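Local coordinates for Serine/threonine-protein kinase Tel1 (Chaetomium thermophilum, PDB 6SKY) that probably phosphorylates serine and threonine residues followed by glutamine, using ATP, to switch on checkpoint signalling when DNA is damaged, at residues H2572-A2584 against I2594-K2606. Residues are numbered along the deposited sequence; the frame is centred on the assembly and turned at random.
Sequences HVPMIHKFAPEMA and ILTAIGTDGRKYK
H2577 and K2578 both turn their backbone N-H groups to the carbonyl oxygen of I2598, the mark of a classic beta bulge. That oxygen is gripped twice in its carbonyl plane: H2577 N sits 2.9 Å from I2598 O on a lone pair, and K2578 N approaches on a straighter line, N-H...O 164°. I2598 N returns a bond to K2578 O; two residues ahead of H2577, M2575 O accepts from T2600 N at 2.9 Å. Past F2579, A2580 N bonds to T2596 O (3.2 Å) from above the carbonyl plane. The register then slips by two, and A2584 and I2594 close the far end with a reciprocal pair of bonds.

These antiparallel strands form a hairpin in the N-lobe sheet of the PI3K-related kinase domain; its second strand pairs onward with 2604-2611, and the I2594 side chain comes about 6 Å from the bound ATP analogue.

On the buried face, the F2579 ring takes A2597 CB over one face, a CH-pi contact 4.2 Å from the centroid. With CG swung beside the backbone N (chi1 -88°), the ring also brings CE1 to 3.6 Å from L2595 CD2. M2583 runs alongside L2595, with M2583 SD against L2595 CD1, while helix 2541-2552 packs on F2579 and L2595. The other face carries I2598, whose CD1 lies against A2580 and whose CB meets K2578 CG. At the opposite end from A2584, by the 2600-2603 turn, P2574 CG touches Y2605 OH at 3.4 Å.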
ATOM      1  N   HIS A2572       3.557  32.319 -39.919  1.00 60.06           N
ATOM      2  CA  HIS A2572       4.562  31.283 -40.097  1.00 60.06           C
ATOM      3  C   HIS A2572       3.980  29.964 -40.579  1.00 60.06           C
ATOM      4  O   HIS A2572       4.672  28.946 -40.522  1.00 60.06           O
ATOM      5  CB  HIS A2572       5.312  31.052 -38.786  1.00 60.06           C
ATOM      6  CG  HIS A2572       4.450  30.513 -37.689  1.00 60.06           C
ATOM      7  ND1 HIS A2572       4.250  29.166 -37.494  1.00 60.06           N
ATOM      8  CD2 HIS A2572       3.727  31.143 -36.733  1.00 60.06           C
ATOM      9  CE1 HIS A2572       3.444  28.986 -36.463  1.00 60.06           C
ATOM     10  NE2 HIS A2572       3.112  30.170 -35.984  1.00 60.06           N
ATOM     11  N   VAL A2573       2.735  29.955 -41.041  1.00 54.64           N
ATOM     12  CA  VAL A2573       2.062  28.724 -41.441  1.00 54.64           C
ATOM     13  C   VAL A2573       2.257  28.515 -42.937  1.00 54.64           C
ATOM     14  O   VAL A2573       2.038  29.444 -43.723  1.00 54.64           O
ATOM     15  CB  VAL A2573       0.571  28.769 -41.080  1.00 54.64           C
ATOM     16  CG1 VAL A2573       0.029  27.367 -40.903  1.00 54.64           C
ATOM     17  CG2 VAL A2573       0.360  29.583 -39.828  1.00 54.64           C
ATOM     18  N   PRO A2574       2.655  27.324 -43.374  1.00 50.28           N
ATOM     19  CA  PRO A2574       2.875  27.100 -44.807  1.00 50.28           C
ATOM     20  C   PRO A2574       1.571  27.147 -45.585  1.00 50.28           C
ATOM     21  O   PRO A2574       0.606  26.472 -45.235  1.00 50.28           O
ATOM     22  CB  PRO A2574       3.499  25.703 -44.850  1.00 50.28           C
ATOM     23  CG  PRO A2574       3.042  25.057 -43.606  1.00 50.28           C
ATOM     24  CD  PRO A2574       2.990  26.135 -42.580  1.00 50.28           C
ATOM     25  N   MET A2575       1.553  27.939 -46.644  1.00 50.98           N
ATOM     26  CA  MET A2575       0.418  27.962 -47.550  1.00 50.98           C
ATOM     27  C   MET A2575       0.605  26.913 -48.635  1.00 50.98           C
ATOM     28  O   MET A2575       1.701  26.400 -48.847  1.00 50.98           O
ATOM     29  CB  MET A2575       0.250  29.341 -48.176  1.00 50.98           C
ATOM     30  CG  MET A2575       0.131  30.454 -47.167  1.00 50.98           C
ATOM     31  SD  MET A2575      -1.467  30.518 -46.356  1.00 50.98           S
ATOM     32  CE  MET A2575      -1.020  31.274 -44.800  1.00 50.98           C
ATOM     33  N   ILE A2576      -0.487  26.583 -49.314  1.00 50.24           N
ATOM     34  CA  ILE A2576      -0.384  25.678 -50.449  1.00 50.24           C
ATOM     35  C   ILE A2576       0.275  26.423 -51.598  1.00 50.24           C
ATOM     36  O   ILE A2576      -0.233  27.447 -52.064  1.00 50.24           O
ATOM     37  CB  ILE A2576      -1.755  25.137 -50.859  1.00 50.24           C
ATOM     38  CG1 ILE A2576      -2.283  24.168 -49.816  1.00 50.24           C
ATOM     39  CG2 ILE A2576      -1.661  24.438 -52.189  1.00 50.24           C
ATOM     40  CD1 ILE A2576      -3.589  23.543 -50.198  1.00 50.24           C
ATOM     41  N   HIS A2577       1.420  25.919 -52.050  1.00 57.36           N
ATOM     42  CA  HIS A2577       2.102  26.530 -53.183  1.00 57.36           C
ATOM     43  C   HIS A2577       1.508  26.044 -54.494  1.00 57.36           C
ATOM     44  O   HIS A2577       1.037  26.841 -55.309  1.00 57.36           O
ATOM     45  CB  HIS A2577       3.598  26.224 -53.115  1.00 57.36           C
ATOM     46  CG  HIS A2577       4.384  26.795 -54.249  1.00 57.36           C
ATOM     47  ND1 HIS A2577       4.640  26.092 -55.405  1.00 57.36           N
ATOM     48  CD2 HIS A2577       4.979  28.001 -54.402  1.00 57.36           C
ATOM     49  CE1 HIS A2577       5.354  26.841 -56.224  1.00 57.36           C
ATOM     50  NE2 HIS A2577       5.573  28.005 -55.639  1.00 57.36           N
ATOM     51  N   LYS A2578       1.505  24.734 -54.706  1.00 55.58           N
ATOM     52  CA  LYS A2578       0.928  24.176 -55.919  1.00 55.58           C
ATOM     53  C   LYS A2578       0.438  22.770 -55.621  1.00 55.58           C
ATOM     54  O   LYS A2578       0.553  22.279 -54.500  1.00 55.58           O
ATOM     55  CB  LYS A2578       1.941  24.175 -57.063  1.00 55.58           C
ATOM     56  CG  LYS A2578       3.127  23.277 -56.822  1.00 55.58           C
ATOM     57  CD  LYS A2578       4.074  23.284 -57.998  1.00 55.58           C
ATOM     58  CE  LYS A2578       5.266  22.382 -57.734  1.00 55.58           C
ATOM     59  NZ  LYS A2578       6.284  22.450 -58.815  1.00 55.58           N
ATOM     60  N   PHE A2579      -0.115  22.120 -56.632  1.00 51.32           N
ATOM     61  CA  PHE A2579      -0.544  20.738 -56.526  1.00 51.32           C
ATOM     62  C   PHE A2579       0.281  19.881 -57.467  1.00 51.32           C
ATOM     63  O   PHE A2579       0.592  20.299 -58.583  1.00 51.32           O
ATOM     64  CB  PHE A2579      -2.023  20.587 -56.860  1.00 51.32           C
ATOM     65  CG  PHE A2579      -2.922  20.775 -55.689  1.00 51.32           C
ATOM     66  CD1 PHE A2579      -3.515  19.694 -55.080  1.00 51.32           C
ATOM     67  CD2 PHE A2579      -3.160  22.031 -55.182  1.00 51.32           C
ATOM     68  CE1 PHE A2579      -4.333  19.871 -53.999  1.00 51.32           C
ATOM     69  CE2 PHE A2579      -3.971  22.204 -54.100  1.00 51.32           C
ATOM     70  CZ  PHE A2579      -4.561  21.129 -53.511  1.00 51.32           C
ATOM     71  N   ALA A2580       0.645  18.690 -57.011  1.00 53.07           N
ATOM     72  CA  ALA A2580       1.230  17.718 -57.912  1.00 53.07           C
ATOM     73  C   ALA A2580       0.262  17.454 -59.062  1.00 53.07           C
ATOM     74  O   ALA A2580      -0.956  17.473 -58.874  1.00 53.07           O
ATOM     75  CB  ALA A2580       1.546  16.421 -57.178  1.00 53.07           C
ATOM     76  N   PRO A2581       0.777  17.223 -60.271  1.00 59.18           N
ATOM     77  CA  PRO A2581      -0.112  17.159 -61.437  1.00 59.18           C
ATOM     78  C   PRO A2581      -1.086  16.001 -61.414  1.00 59.18           C
ATOM     79  O   PRO A2581      -2.158  16.107 -62.020  1.00 59.18           O
ATOM     80  CB  PRO A2581       0.869  17.043 -62.609  1.00 59.18           C
ATOM     81  CG  PRO A2581       2.139  17.616 -62.090  1.00 59.18           C
ATOM     82  CD  PRO A2581       2.194  17.219 -60.661  1.00 59.18           C
ATOM     83  N   GLU A2582      -0.762  14.903 -60.744  1.00 65.03           N
ATOM     84  CA  GLU A2582      -1.596  13.713 -60.778  1.00 65.03           C
ATOM     85  C   GLU A2582      -2.217  13.435 -59.418  1.00 65.03           C
ATOM     86  O   GLU A2582      -1.807  13.981 -58.390  1.00 65.03           O
ATOM     87  CB  GLU A2582      -0.791  12.495 -61.237  1.00 65.03           C
ATOM     88  CG  GLU A2582      -0.403  12.536 -62.702  1.00 65.03           C
ATOM     89  CD  GLU A2582       0.228  11.243 -63.174  1.00 65.03           C
ATOM     90  OE1 GLU A2582       0.918  10.587 -62.369  1.00 65.03           O
ATOM     91  OE2 GLU A2582       0.029  10.880 -64.352  1.00 65.03           O
ATOM     92  N   MET A2583      -3.229  12.575 -59.430  1.00 59.98           N
ATOM     93  CA  MET A2583      -3.892  12.121 -58.224  1.00 59.98           C
ATOM     94  C   MET A2583      -4.184  10.639 -58.361  1.00 59.98           C
ATOM     95  O   MET A2583      -4.610  10.178 -59.422  1.00 59.98           O
ATOM     96  CB  MET A2583      -5.182  12.896 -57.961  1.00 59.98           C
ATOM     97  CG  MET A2583      -6.275  12.675 -58.964  1.00 59.98           C
ATOM     98  SD  MET A2583      -7.714  13.662 -58.558  1.00 59.98           S
ATOM     99  CE  MET A2583      -8.824  13.177 -59.860  1.00 59.98           C
ATOM    100  N   ALA A2584      -3.931   9.898 -57.289  1.00 55.22           N
ATOM    101  CA  ALA A2584      -4.233   8.482 -57.266  1.00 55.22           C
ATOM    102  C   ALA A2584      -5.704   8.265 -56.946  1.00 55.22           C
ATOM    103  O   ALA A2584      -6.425   9.181 -56.556  1.00 55.22           O
ATOM    104  CB  ALA A2584      -3.356   7.766 -56.248  1.00 55.22           C
ATOM    105  N   ILE A2594      -6.624  10.671 -53.943  1.00 42.46           N
ATOM    106  CA  ILE A2594      -5.513  11.042 -53.083  1.00 42.46           C
ATOM    107  C   ILE A2594      -4.757  12.160 -53.783  1.00 42.46           C
ATOM    108  O   ILE A2594      -3.962  11.918 -54.693  1.00 42.46           O
ATOM    109  CB  ILE A2594      -4.601   9.851 -52.771  1.00 42.46           C
ATOM    110  CG1 ILE A2594      -5.366   8.767 -52.026  1.00 42.46           C
ATOM    111  CG2 ILE A2594      -3.452  10.288 -51.911  1.00 42.46           C
ATOM    112  CD1 ILE A2594      -5.919   7.691 -52.895  1.00 42.46           C
ATOM    113  N   LEU A2595      -4.993  13.385 -53.354  1.00 41.25           N
ATOM    114  CA  LEU A2595      -4.287  14.539 -53.878  1.00 41.25           C
ATOM    115  C   LEU A2595      -2.990  14.748 -53.121  1.00 41.25           C
ATOM    116  O   LEU A2595      -2.830  14.300 -51.991  1.00 41.25           O
ATOM    117  CB  LEU A2595      -5.140  15.793 -53.762  1.00 41.25           C
ATOM    118  CG  LEU A2595      -6.099  16.163 -54.880  1.00 41.25           C
ATOM    119  CD1 LEU A2595      -7.054  15.041 -55.185  1.00 41.25           C
ATOM    120  CD2 LEU A2595      -6.852  17.383 -54.449  1.00 41.25           C
ATOM    121  N   THR A2596      -2.063  15.447 -53.756  1.00 45.31           N
ATOM    122  CA  THR A2596      -0.829  15.870 -53.113  1.00 45.31           C
ATOM    123  C   THR A2596      -0.682  17.366 -53.303  1.00 45.31           C
ATOM    124  O   THR A2596      -0.922  17.883 -54.394  1.00 45.31           O
ATOM    125  CB  THR A2596       0.391  15.151 -53.690  1.00 45.31           C
ATOM    126  OG1 THR A2596       0.131  13.748 -53.764  1.00 45.31           O
ATOM    127  CG2 THR A2596       1.599  15.375 -52.812  1.00 45.31           C
ATOM    128  N   ALA A2597      -0.307  18.065 -52.244  1.00 46.45           N
ATOM    129  CA  ALA A2597      -0.118  19.501 -52.292  1.00 46.45           C
ATOM    130  C   ALA A2597       1.307  19.815 -51.881  1.00 46.45           C
ATOM    131  O   ALA A2597       1.771  19.344 -50.843  1.00 46.45           O
ATOM    132  CB  ALA A2597      -1.106  20.219 -51.378  1.00 46.45           C
ATOM    133  N   ILE A2598       2.003  20.588 -52.696  1.00 52.88           N
ATOM    134  CA  ILE A2598       3.343  21.041 -52.365  1.00 52.88           C
ATOM    135  C   ILE A2598       3.210  22.411 -51.729  1.00 52.88           C
ATOM    136  O   ILE A2598       2.660  23.337 -52.336  1.00 52.88           O
ATOM    137  CB  ILE A2598       4.250  21.083 -53.603  1.00 52.88           C
ATOM    138  CG1 ILE A2598       4.595  19.671 -54.067  1.00 52.88           C
ATOM    139  CG2 ILE A2598       5.522  21.827 -53.287  1.00 52.88           C
ATOM    140  CD1 ILE A2598       3.606  19.074 -55.021  1.00 52.88           C
ATOM    141  N   GLY A2599       3.694  22.536 -50.503  1.00 55.02           N
ATOM    142  CA  GLY A2599       3.542  23.753 -49.750  1.00 55.02           C
ATOM    143  C   GLY A2599       4.608  24.767 -50.070  1.00 55.02           C
ATOM    144  O   GLY A2599       5.465  24.578 -50.930  1.00 55.02           O
ATOM    145  N   THR A2600       4.545  25.884 -49.352  1.00 56.98           N
ATOM    146  CA  THR A2600       5.526  26.938 -49.547  1.00 56.98           C
ATOM    147  C   THR A2600       6.891  26.524 -49.013  1.00 56.98           C
ATOM    148  O   THR A2600       7.916  26.772 -49.657  1.00 56.98           O
ATOM    149  CB  THR A2600       5.039  28.223 -48.887  1.00 56.98           C
ATOM    150  OG1 THR A2600       4.250  28.965 -49.822  1.00 56.98           O
ATOM    151  CG2 THR A2600       6.200  29.072 -48.429  1.00 56.98           C
ATOM    152  N   ASP A2601       6.928  25.871 -47.852  1.00 57.89           N
ATOM    153  CA  ASP A2601       8.192  25.383 -47.317  1.00 57.89           C
ATOM    154  C   ASP A2601       8.723  24.165 -48.062  1.00 57.89           C
ATOM    155  O   ASP A2601       9.786  23.657 -47.697  1.00 57.89           O
ATOM    156  CB  ASP A2601       8.048  25.063 -45.827  1.00 57.89           C
ATOM    157  CG  ASP A2601       6.950  24.057 -45.543  1.00 57.89           C
ATOM    158  OD1 ASP A2601       6.328  23.549 -46.497  1.00 57.89           O
ATOM    159  OD2 ASP A2601       6.707  23.774 -44.353  1.00 57.89           O
ATOM    160  N   GLY A2602       8.015  23.682 -49.075  1.00 56.84           N
ATOM    161  CA  GLY A2602       8.527  22.603 -49.892  1.00 56.84           C
ATOM    162  C   GLY A2602       8.285  21.213 -49.359  1.00 56.84           C
ATOM    163  O   GLY A2602       9.065  20.306 -49.654  1.00 56.84           O
ATOM    164  N   ARG A2603       7.228  21.015 -48.579  1.00 54.90           N
ATOM    165  CA  ARG A2603       6.846  19.699 -48.095  1.00 54.90           C
ATOM    166  C   ARG A2603       5.590  19.231 -48.812  1.00 54.90           C
ATOM    167  O   ARG A2603       4.811  20.031 -49.328  1.00 54.90           O
ATOM    168  CB  ARG A2603       6.614  19.711 -46.585  1.00 54.90           C
ATOM    169  CG  ARG A2603       7.838  20.083 -45.800  1.00 54.90           C
ATOM    170  CD  ARG A2603       7.607  19.997 -44.308  1.00 54.90           C
ATOM    171  NE  ARG A2603       8.594  20.805 -43.601  1.00 54.90           N
ATOM    172  CZ  ARG A2603       8.752  20.829 -42.284  1.00 54.90           C
ATOM    173  NH1 ARG A2603       9.683  21.603 -41.749  1.00 54.90           N
ATOM    174  NH2 ARG A2603       7.990  20.078 -41.504  1.00 54.90           N
ATOM    175  N   LYS A2604       5.399  17.922 -48.840  1.00 47.96           N
ATOM    176  CA  LYS A2604       4.281  17.317 -49.542  1.00 47.96           C
ATOM    177  C   LYS A2604       3.218  16.897 -48.540  1.00 47.96           C
ATOM    178  O   LYS A2604       3.483  16.076 -47.658  1.00 47.96           O
ATOM    179  CB  LYS A2604       4.743  16.123 -50.367  1.00 47.96           C
ATOM    180  CG  LYS A2604       5.798  16.463 -51.387  1.00 47.96           C
ATOM    181  CD  LYS A2604       6.045  15.295 -52.309  1.00 47.96           C
ATOM    182  CE  LYS A2604       7.049  15.642 -53.385  1.00 47.96           C
ATOM    183  NZ  LYS A2604       7.166  14.545 -54.379  1.00 47.96           N
ATOM    184  N   TYR A2605       2.025  17.458 -48.676  1.00 42.14           N
ATOM    185  CA  TYR A2605       0.882  17.130 -47.840  1.00 42.14           C
ATOM    186  C   TYR A2605      -0.100  16.356 -48.697  1.00 42.14           C
ATOM    187  O   TYR A2605      -0.718  16.923 -49.598  1.00 42.14           O
ATOM    188  CB  TYR A2605       0.230  18.389 -47.288  1.00 42.14           C
ATOM    189  CG  TYR A2605       1.176  19.330 -46.598  1.00 42.14           C
ATOM    190  CD1 TYR A2605       1.524  19.145 -45.278  1.00 42.14           C
ATOM    191  CD2 TYR A2605       1.704  20.415 -47.262  1.00 42.14           C
ATOM    192  CE1 TYR A2605       2.379  20.002 -44.645  1.00 42.14           C
ATOM    193  CE2 TYR A2605       2.557  21.280 -46.637  1.00 42.14           C
ATOM    194  CZ  TYR A2605       2.892  21.067 -45.329  1.00 42.14           C
ATOM    195  OH  TYR A2605       3.749  21.924 -44.693  1.00 42.14           O
ATOM    196  N   LYS A2606      -0.235  15.069 -48.440  1.00 36.06           N
ATOM    197  CA  LYS A2606      -1.211  14.284 -49.171  1.00 36.06           C
ATOM    198  C   LYS A2606      -2.551  14.316 -48.453  1.00 36.06           C
ATOM    199  O   LYS A2606      -2.638  14.586 -47.257  1.00 36.06           O
ATOM    200  CB  LYS A2606      -0.727  12.852 -49.341  1.00 36.06           C
ATOM    201  CG  LYS A2606       0.655  12.754 -49.916  1.00 36.06           C
ATOM    202  CD  LYS A2606       1.003  11.324 -50.217  1.00 36.06           C
ATOM    203  CE  LYS A2606      -0.006  10.720 -51.164  1.00 36.06           C
ATOM    204  NZ  LYS A2606       0.312   9.308 -51.503  1.00 36.06           N
TER